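Local coordinates for galactofuranose-binding protein YtfQ (Escherichia coli, PDB 2VK2) that binds both alpha- and beta-galactofuranose in the periplasm as the solute-binding component of the ABC transporter YtfQRT-YjfF, at residues D60-A65 with A82-F87; A65-T70 with Q135-A140. All coordinates share one frame; numbering follows the deposited sequence.

Contact 1 lies within one lobe of this two-lobed binding protein, and contact 2 where the two lobes meet beside the sugar cleft. Contact 1 pairs neighbouring parallel strands inside the lobe that holds strands 4-9, 61-64 and 86-89. Contact 2 lies just beyond the C-terminal end of strand 61-64, where the following loop meets a loop of the other lobe. They share Ala65, and their centres are about 19 Å apart. The sugar sits nearer the second: the side chain of Thr137 is about 6 Å from the bound beta-D-galactofuranose, against about 11 Å for Ile64. Arg91, a sugar-binding residue following strand 86-89, lies about 4 Å from Val67, side chain to side chain.

Contact 1: residues D60-A65 with A82-F87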
# COMPACT_ATOMS: atom_id res chain seq x y z
N ASP A 60 -20.22 -2.81 -16.73
CA ASP A 60 -20.93 -3.74 -15.85
C ASP A 60 -20.56 -3.58 -14.38
O ASP A 60 -21.34 -3.91 -13.50
CB ASP A 60 -20.67 -5.18 -16.28
CG ASP A 60 -21.19 -5.47 -17.66
OD1 ASP A 60 -22.42 -5.58 -17.81
OD2 ASP A 60 -20.37 -5.56 -18.59
N ALA A 61 -19.35 -3.09 -14.13
CA ALA A 61 -18.88 -2.91 -12.77
C ALA A 61 -17.76 -1.90 -12.78
O ALA A 61 -17.10 -1.71 -13.79
CB ALA A 61 -18.41 -4.22 -12.18
N ILE A 62 -17.57 -1.24 -11.64
CA ILE A 62 -16.50 -0.27 -11.47
C ILE A 62 -15.63 -0.70 -10.29
O ILE A 62 -16.14 -1.02 -9.22
CB ILE A 62 -17.05 1.15 -11.26
CG1 ILE A 62 -17.72 1.63 -12.55
CG2 ILE A 62 -15.94 2.12 -10.84
CD1 ILE A 62 -18.59 2.86 -12.39
N PHE A 63 -14.32 -0.74 -10.52
CA PHE A 63 -13.34 -0.98 -9.47
C PHE A 63 -12.67 0.36 -9.20
O PHE A 63 -12.34 1.09 -10.14
CB PHE A 63 -12.26 -1.97 -9.93
CG PHE A 63 -12.72 -3.41 -10.05
CD1 PHE A 63 -14.04 -3.81 -9.89
CD2 PHE A 63 -11.77 -4.39 -10.36
CE1 PHE A 63 -14.40 -5.15 -10.02
CE2 PHE A 63 -12.13 -5.71 -10.50
CZ PHE A 63 -13.44 -6.10 -10.33
N ILE A 64 -12.47 0.70 -7.93
CA ILE A 64 -11.78 1.93 -7.58
C ILE A 64 -10.74 1.61 -6.53
O ILE A 64 -11.04 0.94 -5.55
CB ILE A 64 -12.73 2.99 -6.96
CG1 ILE A 64 -13.90 3.31 -7.90
CG2 ILE A 64 -11.96 4.27 -6.63
CD1 ILE A 64 -14.99 4.12 -7.23
N ALA A 65 -9.51 2.08 -6.74
CA ALA A 65 -8.51 2.13 -5.67
C ALA A 65 -8.53 3.57 -5.17
O ALA A 65 -7.96 4.45 -5.80
CB ALA A 65 -7.14 1.75 -6.21
N ALA A 82 -27.14 4.43 -11.11
CA ALA A 82 -26.98 3.77 -12.41
C ALA A 82 -27.01 2.24 -12.29
O ALA A 82 -26.92 1.54 -13.30
CB ALA A 82 -25.68 4.22 -13.06
N GLU A 83 -27.10 1.74 -11.06
CA GLU A 83 -27.14 0.30 -10.78
C GLU A 83 -25.88 -0.42 -11.26
O GLU A 83 -25.94 -1.55 -11.75
CB GLU A 83 -28.42 -0.33 -11.36
CG GLU A 83 -29.70 0.31 -10.83
CD GLU A 83 -30.96 -0.29 -11.42
OE1 GLU A 83 -31.03 -1.53 -11.53
OE2 GLU A 83 -31.88 0.48 -11.75
N ILE A 84 -24.74 0.24 -11.10
CA ILE A 84 -23.44 -0.34 -11.44
C ILE A 84 -22.70 -0.64 -10.14
O ILE A 84 -22.37 0.28 -9.39
CB ILE A 84 -22.62 0.63 -12.31
CG1 ILE A 84 -23.33 0.89 -13.64
CG2 ILE A 84 -21.22 0.06 -12.58
CD1 ILE A 84 -22.69 1.96 -14.49
N PRO A 85 -22.44 -1.94 -9.85
CA PRO A 85 -21.77 -2.28 -8.60
C PRO A 85 -20.33 -1.77 -8.55
O PRO A 85 -19.64 -1.75 -9.58
CB PRO A 85 -21.80 -3.82 -8.60
CG PRO A 85 -21.90 -4.19 -10.03
CD PRO A 85 -22.75 -3.13 -10.65
N VAL A 86 -19.91 -1.35 -7.36
CA VAL A 86 -18.59 -0.78 -7.15
C VAL A 86 -17.80 -1.64 -6.17
O VAL A 86 -18.32 -2.05 -5.13
CB VAL A 86 -18.69 0.67 -6.61
CG1 VAL A 86 -17.31 1.19 -6.19
CG2 VAL A 86 -19.31 1.57 -7.66
N PHE A 87 -16.55 -1.91 -6.52
CA PHE A 87 -15.64 -2.69 -5.69
C PHE A 87 -14.42 -1.84 -5.39
O PHE A 87 -13.83 -1.26 -6.29
CB PHE A 87 -15.23 -3.98 -6.42
CG PHE A 87 -16.39 -4.85 -6.80
CD1 PHE A 87 -16.69 -5.99 -6.07
CD2 PHE A 87 -17.19 -4.53 -7.89
CE1 PHE A 87 -17.77 -6.80 -6.42
CE2 PHE A 87 -18.26 -5.33 -8.24
CZ PHE A 87 -18.56 -6.46 -7.50
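Ile62 and Val86 lie side by side as parallel partners, with Phe63 and Phe87 the next pair along. Three backbone hydrogen bonds join the strands: Ile62 N to Pro85 O (3.0 Å), Phe87 N to Ile62 O (2.9 Å) and Ile64 N to Phe87 O (2.9 Å). Side chain against side chain, packing is tightest on the face bearing the phenylalanines. Phe63 CE1 comes to 3.6 Å from Phe87 CD2, the rings meeting obliquely with planes at 66°. With its CG anti to the carbonyl carbon (chi1 -58°), the Phe87 ring swings back toward the start of the strands, where its CE2 lies 4.1 Å from Ala61 CB; helix 252-265 packs over this side through Ala258 and Leu259. An alanine in place of Phe87 would probably leave the Phe63 ring without its aromatic neighbour and open a gap beneath that helix. On the other face, Ile84 CG2 touches Ile62 CG1 at 3.8 Å and Ile64 CD1 meets Val86 CG1 at 3.9 Å, against helix 44-57. At the entrance to the pairing, Pro85, with no amide hydrogen to offer, sets its CD close against Asp60 O at 3.3 Å, an oxygen whose hydrogen bond comes from Lys263 NZ. The loose side is here: the partly exposed Asp60 side chain turns away to Thr4 N, while a Schellman motif at solvent-facing Glu83 ends helix 73-81. The unit is a classic beta-alpha-beta crossover whose buried backbone polarity is met strand to strand, and the side chains meeting across these strands are apolar, as suits the interior of a Rossmann-like lobe.

Contact 2: residues A65-T70 with Q135-A140; sequences APVVAT and QGTVGA
Ala69 N donates to Gly139 O at 3.1 Å, joining the loops by a somewhat bent bond (148° at the hydrogen). The donor approaches from 33° off the carbonyl plane. Around it, Val68 CA lies 3.4 Å from the same Gly139 O, and Val68 CG1, anti to its own carbonyl carbon (chi1 -62°), rests 3.5 Å from Val138 O. Ala140 CB abuts Val67 O at 3.4 Å, while the methyls Val67 CG2 and Thr137 CG2 brush at 4.4 Å. Behind this shell, a type II beta turn from Thr137 to Ala140 presents the Gly139 carbonyl. Its third position is glycine for good reason: phi is positive, and a beta carbon there would crowd both Val138 O and Val68 CG1. Ala140 is the N-cap of helix 141-153. On the side of 65-70, within its own lobe, Gln47 holds Val67 N, the sugar-binding Arg91 grips Val67 O through NH1, and Trp72 NE1 bonds Val68 O. One hydrogen bond, a few CH...O approaches and 192 Å² of buried surface make a small contact between these two loops, consistent with the closed, sugar-bound state of a periplasmic binding protein; a contact this slight would probably cost little to break when the lobes open.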
# COMPACT_ATOMS: atom_id res chain seq x y z
N ALA A 65 -9.51 2.08 -6.74
CA ALA A 65 -8.51 2.13 -5.67
C ALA A 65 -8.53 3.57 -5.17
O ALA A 65 -7.96 4.45 -5.80
CB ALA A 65 -7.14 1.75 -6.21
N PRO A 66 -9.26 3.83 -4.06
CA PRO A 66 -9.50 5.23 -3.69
C PRO A 66 -8.27 5.91 -3.10
O PRO A 66 -7.79 5.50 -2.05
CB PRO A 66 -10.62 5.11 -2.64
CG PRO A 66 -10.43 3.78 -2.04
CD PRO A 66 -9.90 2.89 -3.14
N VAL A 67 -7.78 6.96 -3.76
CA VAL A 67 -6.50 7.55 -3.38
C VAL A 67 -6.51 8.03 -1.92
O VAL A 67 -5.55 7.81 -1.18
CB VAL A 67 -6.05 8.67 -4.35
CG1 VAL A 67 -7.05 9.83 -4.37
CG2 VAL A 67 -4.65 9.16 -4.00
N VAL A 68 -7.61 8.68 -1.53
CA VAL A 68 -7.85 9.08 -0.14
C VAL A 68 -9.21 8.56 0.30
O VAL A 68 -10.00 8.10 -0.52
CB VAL A 68 -7.78 10.62 0.03
CG1 VAL A 68 -6.40 11.14 -0.35
CG2 VAL A 68 -8.87 11.30 -0.80
N ALA A 69 -9.48 8.61 1.60
CA ALA A 69 -10.68 7.98 2.17
C ALA A 69 -11.94 8.84 2.09
O ALA A 69 -13.05 8.32 2.16
CB ALA A 69 -10.43 7.58 3.62
N THR A 70 -11.75 10.15 1.94
CA THR A 70 -12.83 11.13 1.99
C THR A 70 -13.31 11.51 0.59
O THR A 70 -12.59 11.32 -0.39
CB THR A 70 -12.34 12.43 2.66
OG1 THR A 70 -11.16 12.89 2.00
CG2 THR A 70 -12.03 12.19 4.13
N GLN A 135 5.63 8.57 5.84
CA GLN A 135 4.23 8.22 5.67
C GLN A 135 3.84 8.12 4.21
O GLN A 135 4.48 8.71 3.34
CB GLN A 135 3.32 9.27 6.32
CG GLN A 135 3.53 9.48 7.80
CD GLN A 135 2.47 10.40 8.39
OE1 GLN A 135 1.31 10.37 7.98
NE2 GLN A 135 2.87 11.21 9.36
N GLY A 136 2.77 7.40 3.95
CA GLY A 136 2.16 7.38 2.63
C GLY A 136 1.39 8.65 2.36
O GLY A 136 1.39 9.58 3.17
N THR A 137 0.74 8.68 1.21
CA THR A 137 -0.08 9.81 0.78
C THR A 137 -1.03 10.28 1.88
O THR A 137 -1.72 9.47 2.50
CB THR A 137 -0.90 9.39 -0.45
OG1 THR A 137 -0.00 9.03 -1.51
CG2 THR A 137 -1.82 10.51 -0.92
N VAL A 138 -1.03 11.58 2.14
CA VAL A 138 -1.87 12.16 3.17
C VAL A 138 -3.34 11.88 2.84
O VAL A 138 -3.79 12.14 1.73
CB VAL A 138 -1.64 13.69 3.31
CG1 VAL A 138 -2.64 14.30 4.28
CG2 VAL A 138 -0.22 13.96 3.77
N GLY A 139 -4.05 11.31 3.80
CA GLY A 139 -5.47 11.00 3.63
C GLY A 139 -5.77 9.60 3.13
O GLY A 139 -6.92 9.16 3.17
N ALA A 140 -4.75 8.89 2.64
CA ALA A 140 -4.93 7.50 2.22
C ALA A 140 -5.23 6.65 3.44
O ALA A 140 -4.54 6.75 4.45
CB ALA A 140 -3.67 6.99 1.53